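Local atomic coordinates of malonate decarboxylase subunit alpha (Acinetobacter baumannii ATCC 17978, PDB entry 6MPR), a protein that probably serves malonate decarboxylase as its transferase subunit, passing the acyl-carrier thioester from acetate to malonate so that malonate can be decarboxylated. Residues 266-271 / 363-368; 276-281 / 298-303. All coordinates share one frame; numbering follows the deposited sequence.

Contact 1: 266-271 / 363-368; sequences LNHGIG and LFIGAT
With chi1 of 170° in Asn267 and 167° in Phe364, both side chains leave their neighbouring strands with CG trans to the backbone nitrogen, and they run side by side in the same direction. Their flat ends lie only 10° from coplanar, which brings the amide oxygen to the rim of the ring: Asn267 OD1 sits 3.2 Å from Phe364 CD1, near the ring plane, where the weakly positive C-H edge suits a carbonyl oxygen. The other end of the amide, ND2, is held by the backbone carbonyl of Thr299 on the next strand, and this fixes the flip of the group.

Beneath the side chains, strands 265-268 and 363-366 run parallel as adjacent central members of a mixed sheet, with the hydrogen bonds passing to and fro between them. Asn267 N donates to Leu363 O at 3.0 Å. In return, Asn267 O receives Ile365 N over a longer 3.3 Å. Gly269 N then closes the ladder with an almost straight bond of 2.8 Å to Ile365 O. Gly269 and Gly366 face each other where the strands end, their CA atoms 4.4 Å apart, a closeness that suits two residues without side chains.

Leu266, His268, Leu363 and Ile365 occupy the opposite face, toward helix 244-261. Leu266 CB rests 3.9 Å from Leu363 CD2, while the branch methyl CG2 of Ile365 touches His268 CD2 at 3.3 Å. Although buried, the imidazole has both nitrogens hydrogen-bonded, NE2 to Tyr258 OH and ND1 to Glu278 OE2.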
loop_
_atom_site.group_PDB
_atom_site.type_symbol
_atom_site.label_atom_id
_atom_site.label_comp_id
_atom_site.label_asym_id
_atom_site.label_seq_id
_atom_site.Cartn_x
_atom_site.Cartn_y
_atom_site.Cartn_z
ATOM N N LEU A 266 -5.284 -14.955 -4.388
ATOM C CA LEU A 266 -6.192 -14.742 -3.267
ATOM C C LEU A 266 -5.435 -14.726 -1.948
ATOM O O LEU A 266 -4.282 -15.166 -1.853
ATOM C CB LEU A 266 -7.281 -15.828 -3.225
ATOM C CG LEU A 266 -6.888 -17.247 -2.782
ATOM C CD1 LEU A 266 -8.141 -18.086 -2.690
ATOM C CD2 LEU A 266 -5.870 -17.932 -3.729
ATOM N N ASN A 267 -6.113 -14.188 -0.939
ATOM C CA ASN A 267 -5.770 -14.343 0.466
ATOM C C ASN A 267 -6.923 -15.029 1.195
ATOM O O ASN A 267 -8.098 -14.782 0.898
ATOM C CB ASN A 267 -5.474 -12.985 1.092
ATOM C CG ASN A 267 -5.341 -13.041 2.611
ATOM O OD1 ASN A 267 -6.255 -12.631 3.338
ATOM N ND2 ASN A 267 -4.187 -13.512 3.099
ATOM N N HIS A 268 -6.576 -15.903 2.134
ATOM C CA HIS A 268 -7.518 -16.518 3.063
ATOM C C HIS A 268 -7.316 -15.912 4.442
ATOM O O HIS A 268 -6.199 -15.951 4.967
ATOM C CB HIS A 268 -7.293 -18.025 3.208
ATOM C CG HIS A 268 -7.836 -18.851 2.090
ATOM N ND1 HIS A 268 -7.700 -20.221 2.070
ATOM C CD2 HIS A 268 -8.541 -18.520 0.985
ATOM C CE1 HIS A 268 -8.289 -20.699 0.984
ATOM N NE2 HIS A 268 -8.819 -19.688 0.318
ATOM N N GLY A 269 -8.393 -15.406 5.043
ATOM C CA GLY A 269 -8.379 -15.169 6.480
ATOM C C GLY A 269 -8.388 -16.497 7.219
ATOM O O GLY A 269 -9.168 -17.397 6.895
ATOM N N ILE A 270 -7.502 -16.640 8.205
ATOM C CA ILE A 270 -7.287 -17.943 8.829
ATOM C C ILE A 270 -8.525 -18.361 9.626
ATOM O O ILE A 270 -9.097 -17.569 10.388
ATOM C CB ILE A 270 -6.022 -17.914 9.705
ATOM C CG1 ILE A 270 -5.825 -19.252 10.419
ATOM C CG2 ILE A 270 -6.078 -16.797 10.727
ATOM C CD1 ILE A 270 -5.191 -20.292 9.566
ATOM N N GLY A 271 -8.946 -19.608 9.443
ATOM C CA GLY A 271 -10.053 -20.174 10.206
ATOM C C GLY A 271 -10.348 -21.565 9.683
ATOM O O GLY A 271 -9.776 -22.014 8.685
ATOM N N LEU A 363 -8.977 -11.832 -4.835
ATOM C CA LEU A 363 -10.010 -12.188 -3.876
ATOM C C LEU A 363 -9.464 -12.168 -2.451
ATOM O O LEU A 363 -8.312 -12.551 -2.204
ATOM C CB LEU A 363 -10.594 -13.575 -4.202
ATOM C CG LEU A 363 -11.659 -14.171 -3.254
ATOM C CD1 LEU A 363 -12.705 -14.919 -4.069
ATOM C CD2 LEU A 363 -11.021 -15.097 -2.227
ATOM N N PHE A 364 -10.306 -11.705 -1.529
ATOM C CA PHE A 364 -10.170 -11.958 -0.108
ATOM C C PHE A 364 -11.392 -12.732 0.372
ATOM O O PHE A 364 -12.513 -12.494 -0.090
ATOM C CB PHE A 364 -10.042 -10.640 0.698
ATOM C CG PHE A 364 -10.205 -10.822 2.179
ATOM C CD1 PHE A 364 -9.222 -11.448 2.925
ATOM C CD2 PHE A 364 -11.340 -10.362 2.827
ATOM C CE1 PHE A 364 -9.357 -11.614 4.281
ATOM C CE2 PHE A 364 -11.496 -10.544 4.183
ATOM C CZ PHE A 364 -10.499 -11.158 4.918
ATOM N N ILE A 365 -11.175 -13.670 1.289
ATOM C CA ILE A 365 -12.266 -14.403 1.927
ATOM C C ILE A 365 -11.921 -14.571 3.401
ATOM O O ILE A 365 -10.804 -14.963 3.742
ATOM C CB ILE A 365 -12.518 -15.765 1.229
ATOM C CG1 ILE A 365 -13.650 -16.552 1.907
ATOM C CG2 ILE A 365 -11.229 -16.589 1.172
ATOM C CD1 ILE A 365 -14.260 -17.607 0.974
ATOM N N GLY A 366 -12.860 -14.245 4.276
ATOM C CA GLY A 366 -12.644 -14.414 5.694
ATOM C C GLY A 366 -13.968 -14.371 6.421
ATOM O O GLY A 366 -15.035 -14.346 5.805
ATOM N N ALA A 367 -13.891 -14.352 7.744
ATOM C CA ALA A 367 -15.100 -14.407 8.546
ATOM C C ALA A 367 -15.172 -13.204 9.473
ATOM O O ALA A 367 -14.291 -12.348 9.506
ATOM C CB ALA A 367 -15.178 -15.703 9.347
ATOM N N THR A 368 -16.243 -13.169 10.255
ATOM C CA THR A 368 -16.534 -12.047 11.133
ATOM C C THR A 368 -17.479 -12.538 12.215
ATOM O O THR A 368 -18.053 -13.625 12.106
ATOM C CB THR A 368 -17.152 -10.906 10.347
ATOM O OG1 THR A 368 -17.424 -9.820 11.224
ATOM C CG2 THR A 368 -18.446 -11.358 9.737
#

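Contact 2: 276-281 / 298-303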
loop_
_atom_site.group_PDB
_atom_site.type_symbol
_atom_site.label_atom_id
_atom_site.label_comp_id
_atom_site.label_asym_id
_atom_site.label_seq_id
_atom_site.Cartn_x
_atom_site.Cartn_y
_atom_site.Cartn_z
ATOM N N ALA A 276 -10.536 -25.677 5.531
ATOM C CA ALA A 276 -11.246 -26.695 4.759
ATOM C C ALA A 276 -11.094 -26.460 3.261
ATOM O O ALA A 276 -10.920 -27.417 2.496
ATOM C CB ALA A 276 -12.732 -26.734 5.159
ATOM N N ILE A 277 -11.153 -25.200 2.815
ATOM C CA ILE A 277 -10.932 -24.906 1.394
ATOM C C ILE A 277 -9.559 -25.401 0.959
ATOM O O ILE A 277 -9.421 -26.139 -0.029
ATOM C CB ILE A 277 -11.077 -23.392 1.123
ATOM C CG1 ILE A 277 -12.534 -22.948 1.226
ATOM C CG2 ILE A 277 -10.520 -23.038 -0.251
ATOM C CD1 ILE A 277 -12.701 -21.446 1.086
ATOM N N GLU A 278 -8.520 -24.983 1.694
ATOM C CA GLU A 278 -7.153 -25.382 1.379
ATOM C C GLU A 278 -7.015 -26.899 1.326
ATOM O O GLU A 278 -6.345 -27.438 0.434
ATOM C CB GLU A 278 -6.194 -24.781 2.412
ATOM C CG GLU A 278 -6.247 -23.239 2.468
ATOM C CD GLU A 278 -5.599 -22.626 3.697
ATOM O OE1 GLU A 278 -4.796 -23.299 4.372
ATOM O OE2 GLU A 278 -5.916 -21.447 3.988
ATOM N N LEU A 279 -7.667 -27.608 2.252
ATOM C CA LEU A 279 -7.519 -29.057 2.358
ATOM C C LEU A 279 -8.401 -29.849 1.396
ATOM O O LEU A 279 -8.162 -31.051 1.223
ATOM C CB LEU A 279 -7.792 -29.516 3.793
ATOM C CG LEU A 279 -6.658 -29.145 4.753
ATOM C CD1 LEU A 279 -7.046 -29.427 6.204
ATOM C CD2 LEU A 279 -5.385 -29.894 4.374
ATOM N N ILE A 280 -9.395 -29.238 0.753
ATOM C CA ILE A 280 -10.176 -29.971 -0.233
ATOM C C ILE A 280 -9.881 -29.535 -1.658
ATOM O O ILE A 280 -10.427 -30.128 -2.590
ATOM C CB ILE A 280 -11.699 -29.920 0.038
ATOM C CG1 ILE A 280 -12.286 -28.538 -0.238
ATOM C CG2 ILE A 280 -12.043 -30.427 1.433
ATOM C CD1 ILE A 280 -13.795 -28.517 -0.219
ATOM N N LEU A 281 -9.023 -28.541 -1.870
ATOM C CA LEU A 281 -8.541 -28.313 -3.230
ATOM C C LEU A 281 -7.983 -29.579 -3.866
ATOM O O LEU A 281 -8.393 -29.902 -4.990
ATOM C CB LEU A 281 -7.506 -27.181 -3.251
ATOM C CG LEU A 281 -8.075 -25.773 -3.161
ATOM C CD1 LEU A 281 -6.917 -24.808 -3.013
ATOM C CD2 LEU A 281 -8.899 -25.464 -4.415
ATOM N N TRP A 298 -0.628 -16.785 -4.101
ATOM C CA TRP A 298 -1.188 -16.481 -2.799
ATOM C C TRP A 298 -0.419 -15.378 -2.076
ATOM O O TRP A 298 0.808 -15.260 -2.197
ATOM C CB TRP A 298 -1.192 -17.741 -1.924
ATOM C CG TRP A 298 -2.014 -18.891 -2.458
ATOM C CD1 TRP A 298 -1.766 -19.648 -3.581
ATOM C CD2 TRP A 298 -3.187 -19.430 -1.861
ATOM N NE1 TRP A 298 -2.734 -20.618 -3.718
ATOM C CE2 TRP A 298 -3.611 -20.515 -2.665
ATOM C CE3 TRP A 298 -3.928 -19.106 -0.716
ATOM C CZ2 TRP A 298 -4.742 -21.273 -2.360
ATOM C CZ3 TRP A 298 -5.054 -19.861 -0.419
ATOM C CH2 TRP A 298 -5.445 -20.938 -1.237
ATOM N N THR A 299 -1.158 -14.575 -1.321
ATOM C CA THR A 299 -0.605 -13.756 -0.251
ATOM C C THR A 299 -1.102 -14.389 1.040
ATOM O O THR A 299 -2.302 -14.326 1.350
ATOM C CB THR A 299 -1.033 -12.292 -0.361
ATOM O OG1 THR A 299 -2.467 -12.217 -0.380
ATOM C CG2 THR A 299 -0.482 -11.670 -1.627
ATOM N N LEU A 300 -0.190 -15.025 1.772
ATOM C CA LEU A 300 -0.598 -15.910 2.860
ATOM C C LEU A 300 0.621 -16.251 3.710
ATOM O O LEU A 300 1.733 -16.351 3.188
ATOM C CB LEU A 300 -1.208 -17.208 2.299
ATOM C CG LEU A 300 -2.113 -18.005 3.243
ATOM C CD1 LEU A 300 -3.518 -17.395 3.229
ATOM C CD2 LEU A 300 -2.143 -19.445 2.813
ATOM N N ASN A 301 0.410 -16.460 5.013
ATOM C CA ASN A 301 1.478 -17.069 5.787
ATOM C C ASN A 301 1.596 -18.545 5.410
ATOM O O ASN A 301 0.759 -19.082 4.675
ATOM C CB ASN A 301 1.239 -16.860 7.280
ATOM C CG ASN A 301 1.751 -15.513 7.753
ATOM O OD1 ASN A 301 2.115 -14.662 6.940
ATOM N ND2 ASN A 301 1.781 -15.310 9.063
ATOM N N PRO A 302 2.681 -19.226 5.840
ATOM C CA PRO A 302 2.797 -20.653 5.458
ATOM C C PRO A 302 1.878 -21.561 6.276
ATOM O O PRO A 302 2.283 -22.244 7.229
ATOM C CB PRO A 302 4.277 -20.956 5.717
ATOM C CG PRO A 302 4.942 -19.637 5.974
ATOM C CD PRO A 302 3.882 -18.788 6.569
ATOM N N HIS A 303 0.597 -21.556 5.915
ATOM C CA HIS A 303 -0.380 -22.378 6.618
ATOM C C HIS A 303 0.027 -23.840 6.488
ATOM O O HIS A 303 0.228 -24.316 5.359
ATOM C CB HIS A 303 -1.774 -22.213 6.008
ATOM C CG HIS A 303 -2.407 -20.873 6.234
ATOM N ND1 HIS A 303 -3.722 -20.614 5.895
ATOM C CD2 HIS A 303 -1.914 -19.722 6.751
ATOM C CE1 HIS A 303 -4.009 -19.358 6.200
ATOM N NE2 HIS A 303 -2.933 -18.798 6.723
#
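The imidazole of His303 has the methyl CD2 of Leu300, from its own segment, 3.6 Å above the centre of one face, while the carboxylate of Glu278 comes to its edge from helix 272-287. Leu281 CD1 lies at the edge of the Trp298 indole, near its plane and 4.2 Å from Trp298 CZ2; separately, the methylene CG of Glu278 comes obliquely towards Trp298 CH2.

The polar link is a histidine-carboxylate hydrogen bond. His303 ND1 donates to Glu278 OE2 at 3.0 Å with an angle of 142° at the hydrogen, reaching the oxygen on its syn side, somewhat out of the carboxylate plane; a weak second branch goes to OE1 at 3.3 Å. Carboxylate and ring are turned 34° against each other, and the two side chains cross at about a right angle. Glutamate has the length for this span: from CG onward its chain is extended, carrying the acid well away from the helix.

Helix 272-287 is the connecting helix of a beta-alpha-beta unit whose strands, 265-268 and 297-299, are parallel neighbours in one sheet. Glu278 and Leu281, three residues apart, project from the same side of that helix toward the second strand and the loop after it. In that loop, Pro302 is the centre of an inverse gamma turn, closed by His303 N on Asn301 O at 2.8 Å. His303 is the third residue of this turn, which thus sets where its side chain starts.

Buried as it is, the carboxylate has further partners, Thr305 OG1 at OE1 and a second imidazole, from strand 265-268, at OE2; together they fix its rotation. The indole NE1 is satisfied by Cys295 O, and the ring of His268 packs edge-to-face with Trp298.

Overall arrangement
The centres of contacts 1 and 2 lie 10 Å apart, and both reach the same mixed sheet, in which strand 265-268 stands between 363-366 and 297-299. Along the chain, 266-271 comes first, then 276-281 and 298-303, with 363-368 last, so the local beta-alpha-beta unit of contact 2 is complete before the chain returns to pair strand 363-366 with the first strand. Strand 265-268, which carries a segment of contact 1, lies beside strand 297-299 of contact 2 and makes two separate polar ties to it and its helix: Asn267 links strand to strand, and His268 links strand to helix, a connection that Glu278 continues to His303 within the buried interior.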